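PDB 4KH9: DUF4785 domain-containing protein from Legionella pneumophila subsp. pneumophila, which is of unknown function but binds calcium ions and is built of three domains, the central and C-terminal ones related to the E-set (immunoglobulin-like) folds. Local coordinates for residues His172-Asp177 against Ser264-Ser269; Lys205-Ser210 against Ser229-Arg234. One frame throughout, in Å; residues are numbered along the deposited sequence.

Contact 1 of 2, residues His172-Asp177 against Ser264-Ser269; sequences HYQYGD and SIPSAS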
loop_
_atom_site.group_PDB
_atom_site.type_symbol
_atom_site.label_atom_id
_atom_site.label_comp_id
_atom_site.label_asym_id
_atom_site.label_seq_id
_atom_site.Cartn_x
_atom_site.Cartn_y
_atom_site.Cartn_z
ATOM N N HIS A 172 -9.313 2.651 0.741
ATOM C CA HIS A 172 -9.516 3.394 -0.487
ATOM C C HIS A 172 -9.920 4.822 -0.180
ATOM O O HIS A 172 -10.769 5.067 0.676
ATOM C CB HIS A 172 -10.592 2.726 -1.380
ATOM C CG HIS A 172 -10.586 1.230 -1.378
ATOM N ND1 HIS A 172 -9.750 0.508 -2.216
ATOM C CD2 HIS A 172 -11.346 0.364 -0.663
ATOM C CE1 HIS A 172 -9.978 -0.771 -1.948
ATOM N NE2 HIS A 172 -10.950 -0.910 -1.034
ATOM N N TYR A 173 -9.337 5.749 -0.910
ATOM C CA TYR A 173 -9.610 7.174 -0.787
ATOM C C TYR A 173 -9.817 7.797 -2.152
ATOM O O TYR A 173 -9.449 7.213 -3.165
ATOM C CB TYR A 173 -8.417 7.884 -0.087
ATOM C CG TYR A 173 -8.106 7.436 1.321
ATOM C CD1 TYR A 173 -8.705 8.048 2.413
ATOM C CD2 TYR A 173 -7.205 6.399 1.563
ATOM C CE1 TYR A 173 -8.396 7.662 3.717
ATOM C CE2 TYR A 173 -6.921 5.978 2.860
ATOM C CZ TYR A 173 -7.516 6.617 3.931
ATOM O OH TYR A 173 -7.208 6.218 5.191
ATOM N N GLN A 174 -10.350 9.010 -2.176
ATOM C CA GLN A 174 -10.533 9.770 -3.398
ATOM C C GLN A 174 -10.060 11.203 -3.182
ATOM O O GLN A 174 -9.784 11.609 -2.047
ATOM C CB GLN A 174 -12.000 9.740 -3.878
ATOM C CG GLN A 174 -12.424 8.377 -4.400
ATOM C CD GLN A 174 -13.555 8.461 -5.419
ATOM O OE1 GLN A 174 -14.697 8.786 -5.078
ATOM N NE2 GLN A 174 -13.254 8.211 -6.694
ATOM N N TYR A 175 -9.953 11.950 -4.276
ATOM C CA TYR A 175 -9.514 13.333 -4.301
ATOM C C TYR A 175 -10.254 14.169 -3.235
ATOM O O TYR A 175 -11.470 14.176 -3.198
ATOM C CB TYR A 175 -9.715 13.935 -5.710
ATOM C CG TYR A 175 -9.270 15.377 -5.795
ATOM C CD1 TYR A 175 -7.937 15.701 -6.034
ATOM C CD2 TYR A 175 -10.171 16.418 -5.598
ATOM C CE1 TYR A 175 -7.511 17.028 -6.059
ATOM C CE2 TYR A 175 -9.755 17.747 -5.623
ATOM C CZ TYR A 175 -8.422 18.048 -5.851
ATOM O OH TYR A 175 -8.004 19.359 -5.883
ATOM N N GLY A 176 -9.484 14.835 -2.380
ATOM C CA GLY A 176 -10.023 15.682 -1.338
ATOM C C GLY A 176 -10.289 14.990 -0.032
ATOM O O GLY A 176 -10.648 15.658 0.929
ATOM N N ASP A 177 -10.137 13.653 0.035
ATOM C CA ASP A 177 -10.344 12.991 1.317
ATOM C C ASP A 177 -9.209 13.290 2.289
ATOM O O ASP A 177 -8.060 13.467 1.870
ATOM C CB ASP A 177 -10.442 11.471 1.144
ATOM C CG ASP A 177 -11.732 10.965 0.514
ATOM O OD1 ASP A 177 -12.668 11.775 0.345
ATOM O OD2 ASP A 177 -11.799 9.759 0.195
ATOM N N SER A 264 -8.240 7.237 -5.929
ATOM C CA SER A 264 -8.762 7.539 -7.269
ATOM C C SER A 264 -9.278 8.986 -7.383
ATOM O O SER A 264 -9.553 9.649 -6.388
ATOM C CB SER A 264 -9.872 6.565 -7.659
ATOM O OG SER A 264 -11.034 6.729 -6.863
ATOM N N ILE A 265 -9.418 9.446 -8.608
ATOM C CA ILE A 265 -10.001 10.736 -8.945
ATOM C C ILE A 265 -11.491 10.473 -9.275
ATOM O O ILE A 265 -11.769 9.548 -10.038
ATOM C CB ILE A 265 -9.218 11.395 -10.097
ATOM C CG1 ILE A 265 -7.788 11.779 -9.632
ATOM C CG2 ILE A 265 -9.944 12.617 -10.664
ATOM C CD1 ILE A 265 -6.773 11.461 -10.642
ATOM N N PRO A 266 -12.451 11.211 -8.689
ATOM C CA PRO A 266 -13.877 10.933 -8.984
ATOM C C PRO A 266 -14.242 11.454 -10.381
ATOM O O PRO A 266 -14.951 12.449 -10.522
ATOM C CB PRO A 266 -14.603 11.678 -7.859
ATOM C CG PRO A 266 -13.697 12.817 -7.492
ATOM C CD PRO A 266 -12.296 12.315 -7.705
ATOM N N SER A 267 -13.715 10.779 -11.423
ATOM C CA SER A 267 -13.836 11.135 -12.854
ATOM C C SER A 267 -15.266 11.032 -13.379
ATOM O O SER A 267 -15.559 11.566 -14.448
ATOM C CB SER A 267 -12.937 10.235 -13.683
ATOM O OG SER A 267 -13.065 8.874 -13.293
ATOM N N ALA A 268 -16.143 10.321 -12.650
ATOM C CA ALA A 268 -17.552 10.150 -13.014
ATOM C C ALA A 268 -18.356 9.727 -11.798
ATOM O O ALA A 268 -17.810 9.105 -10.874
ATOM C CB ALA A 268 -17.703 9.127 -14.136
ATOM N N SER A 269 -19.642 10.103 -11.775
ATOM C CA SER A 269 -20.524 9.775 -10.670
ATOM C C SER A 269 -21.889 9.316 -11.144
ATOM O O SER A 269 -22.371 9.783 -12.166
ATOM C CB SER A 269 -20.699 10.987 -9.756
ATOM O OG SER A 269 -19.470 11.336 -9.142
#
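The amide nitrogen NE2 of Gln-174 is gripped twice: it donates to OG of Ser-264 at 2.7 Å, a bent bond with 147° at the hydrogen, and it also donates to the backbone carbonyl of Val-360 in the C-terminal domain. The hydroxyl lies some 20° out of the amide plane, so the head group meets it slightly tilted. Gln-174 gets there with CG anti to its own carbonyl carbon (chi1 -70°) and an extended chain beyond, which carries the amide over Ser-264 and on to Pro-266. There NE2 lies 3.6 Å from Pro-266 CA, and the two side chains run past each other in opposite directions. Underneath, the backbones pair as parallel strands. Ser-264 N donates to Tyr-173 O at 3.0 Å, and Tyr-175 N returns a bond to Ser-264 O at 3.1 Å, so Ser-264 is held by both its N-H and its C=O. This is the single parallel pairing in an otherwise antiparallel sheet of the central domain: the short edge strand 172-174 lies against the end of strand 251-264, just where the chain leaves for the C-terminal domain. From the pairing each chain turns. Gln-174 to Asp-177 forms a type II turn, and Asp-177 OD2 takes the Gln-174 N-H from above its carboxylate plane at 2.9 Å. On the other chain Pro-266 centres an inverse gamma turn, closed by Ser-267 N bonding to Ile-265 O, while CD of Pro-266 still joins the two, packing 3.6 Å from CB of Tyr-175.

Contact 2 of 2, residues Lys205-Ser210 against Ser229-Arg234; sequences KGQVIS and SELNDR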
loop_
_atom_site.group_PDB
_atom_site.type_symbol
_atom_site.label_atom_id
_atom_site.label_comp_id
_atom_site.label_asym_id
_atom_site.label_seq_id
_atom_site.Cartn_x
_atom_site.Cartn_y
_atom_site.Cartn_z
ATOM N N LYS A 205 3.901 7.722 -8.837
ATOM C CA LYS A 205 4.875 8.495 -9.620
ATOM C C LYS A 205 5.977 9.072 -8.728
ATOM O O LYS A 205 6.811 9.846 -9.199
ATOM C CB LYS A 205 4.185 9.635 -10.396
ATOM C CG LYS A 205 3.196 9.195 -11.497
ATOM C CD LYS A 205 3.868 8.600 -12.753
ATOM C CE LYS A 205 2.874 8.222 -13.831
ATOM N NZ LYS A 205 2.229 9.411 -14.459
ATOM N N GLY A 206 5.993 8.677 -7.459
ATOM C CA GLY A 206 6.946 9.194 -6.478
ATOM C C GLY A 206 6.530 10.520 -5.852
ATOM O O GLY A 206 7.315 11.103 -5.113
ATOM N N GLN A 207 5.288 11.004 -6.091
ATOM C CA GLN A 207 4.827 12.255 -5.454
ATOM C C GLN A 207 4.660 12.014 -3.929
ATOM O O GLN A 207 4.249 10.925 -3.504
ATOM C CB GLN A 207 3.531 12.799 -6.104
ATOM C CG GLN A 207 2.269 11.930 -5.958
ATOM C CD GLN A 207 2.076 10.857 -7.020
ATOM O OE1 GLN A 207 2.925 10.015 -7.302
ATOM N NE2 GLN A 207 0.894 10.797 -7.565
ATOM N N VAL A 208 5.049 12.985 -3.119
ATOM C CA VAL A 208 5.050 12.832 -1.670
ATOM C C VAL A 208 4.064 13.792 -1.006
ATOM O O VAL A 208 4.021 14.978 -1.324
ATOM C CB VAL A 208 6.493 13.038 -1.102
ATOM C CG1 VAL A 208 6.504 13.130 0.429
ATOM C CG2 VAL A 208 7.434 11.926 -1.572
ATOM N N ILE A 209 3.297 13.264 -0.049
ATOM C CA ILE A 209 2.417 14.071 0.790
ATOM C C ILE A 209 2.879 13.767 2.225
ATOM O O ILE A 209 2.785 12.638 2.663
ATOM C CB ILE A 209 0.893 13.842 0.534
ATOM C CG1 ILE A 209 0.483 14.252 -0.902
ATOM C CG2 ILE A 209 0.048 14.603 1.580
ATOM C CD1 ILE A 209 -0.892 13.749 -1.359
ATOM N N SER A 210 3.449 14.749 2.924
ATOM C CA SER A 210 3.904 14.575 4.304
ATOM C C SER A 210 2.694 14.474 5.266
ATOM O O SER A 210 1.631 15.015 4.966
ATOM C CB SER A 210 4.812 15.735 4.704
ATOM O OG SER A 210 5.944 15.784 3.847
ATOM N N SER A 229 -3.726 14.682 -4.903
ATOM C CA SER A 229 -2.988 14.410 -6.133
ATOM C C SER A 229 -3.981 14.390 -7.303
ATOM O O SER A 229 -5.068 13.837 -7.158
ATOM C CB SER A 229 -2.252 13.081 -6.011
ATOM O OG SER A 229 -1.628 12.717 -7.228
ATOM N N GLU A 230 -3.639 15.016 -8.428
ATOM C CA GLU A 230 -4.534 15.071 -9.591
ATOM C C GLU A 230 -4.126 14.069 -10.660
ATOM O O GLU A 230 -4.782 13.986 -11.703
ATOM C CB GLU A 230 -4.574 16.487 -10.194
ATOM C CG GLU A 230 -5.273 17.492 -9.294
ATOM C CD GLU A 230 -5.308 18.903 -9.844
ATOM O OE1 GLU A 230 -6.156 19.177 -10.724
ATOM O OE2 GLU A 230 -4.504 19.741 -9.381
ATOM N N LEU A 231 -3.086 13.284 -10.387
ATOM C CA LEU A 231 -2.538 12.312 -11.314
ATOM C C LEU A 231 -3.251 10.975 -11.261
ATOM O O LEU A 231 -3.711 10.541 -10.203
ATOM C CB LEU A 231 -1.047 12.073 -11.033
ATOM C CG LEU A 231 -0.118 13.276 -10.986
ATOM C CD1 LEU A 231 1.293 12.813 -10.698
ATOM C CD2 LEU A 231 -0.148 14.094 -12.302
ATOM N N ASN A 232 -3.296 10.311 -12.424
ATOM C CA ASN A 232 -3.863 8.992 -12.615
ATOM C C ASN A 232 -2.847 7.963 -12.066
ATOM O O ASN A 232 -1.685 7.990 -12.449
ATOM C CB ASN A 232 -4.195 8.789 -14.113
ATOM C CG ASN A 232 -4.632 7.399 -14.508
ATOM O OD1 ASN A 232 -4.989 6.563 -13.692
ATOM N ND2 ASN A 232 -4.625 7.117 -15.797
ATOM N N ASP A 233 -3.275 7.094 -11.146
ATOM C CA ASP A 233 -2.374 6.104 -10.543
ATOM C C ASP A 233 -2.173 4.848 -11.421
ATOM O O ASP A 233 -1.287 4.056 -11.118
ATOM C CB ASP A 233 -2.891 5.695 -9.154
ATOM C CG ASP A 233 -2.859 6.828 -8.138
ATOM O OD1 ASP A 233 -2.033 7.758 -8.298
ATOM O OD2 ASP A 233 -3.589 6.746 -7.151
ATOM N N ARG A 234 -2.983 4.679 -12.492
ATOM C CA ARG A 234 -2.958 3.582 -13.471
ATOM C C ARG A 234 -2.916 2.176 -12.792
ATOM O O ARG A 234 -2.087 1.313 -13.131
ATOM C CB ARG A 234 -1.779 3.730 -14.453
ATOM C CG ARG A 234 -1.776 5.027 -15.251
ATOM C CD ARG A 234 -0.739 4.988 -16.342
ATOM N NE ARG A 234 -1.158 4.080 -17.410
ATOM C CZ ARG A 234 -0.441 3.812 -18.493
ATOM N NH1 ARG A 234 0.745 4.379 -18.670
ATOM N NH2 ARG A 234 -0.895 2.959 -19.401
HETATM O O HOH W 1 0.008 8.481 -9.444
#
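Gln-207 reaches across to Ser-229 with the hydroxyl lying in the plane of its amide: NE2 donates to OG at 3.2 Å, the hydroxyl oxygen sits within 2° of that plane, and the N-H points almost straight at it (165°). The other end of the same amide is tied back to its own loop, because OE1 takes the backbone N-H of Lys-205 in the carbonyl plane at 2.9 Å. Held at both ends, the head group has little freedom to rotate. Its chain places CG between the backbone N and carbonyl carbon (chi1 65°) and then bends at chi2, folding the amide back towards Lys-205. Leu-231 runs past Gln-207 in the opposite direction and brings CD1 to 3.7 Å from NE2. The same methyl meets CG of Lys-205 at 4.2 Å, where the two side chains cross at a slant, a loose apolar touch made by the aliphatic part of the lysine. A water molecule accepts from Gln-207 NE2 at 3.1 Å; its link to Asp-233 OD1 is too short to be trusted, and that to Asn-232 O is weak. Asp-233 OD2 takes the indole N-H of Trp-238. Within the same loop, Asn-232 OD1 closes an Asx turn by accepting from Arg-234 N, with the N-H well above its carbonyl plane. The contact joins two loops at the surface of the central domain: the turn leading into strand 208-217, and the connection between strands 220-226 and 238-248, with Trp-238 at the start of strand 238-248 touching both Gln-207 and Ser-229.

Contact 1 is buried and contact 2 lies at the surface, yet both reach the large mixed sheet of the central domain and their centres are about 13 Å apart. Contact 1 joins an edge strand to the chain's exit towards the C-terminal domain and rests on backbone pairing backed by an amide; contact 2 has no backbone bond across it and relies on side chains, with a water whose link to the second loop is doubtful. A glutamine amide donating to a serine hydroxyl recurs in each. They also meet directly: Tyr-175 packs against Ser-229 and Glu-230, and Ile-265 against the backbone of 229-234. Along the chain, contact 2 is nested within the loop that contact 1 closes.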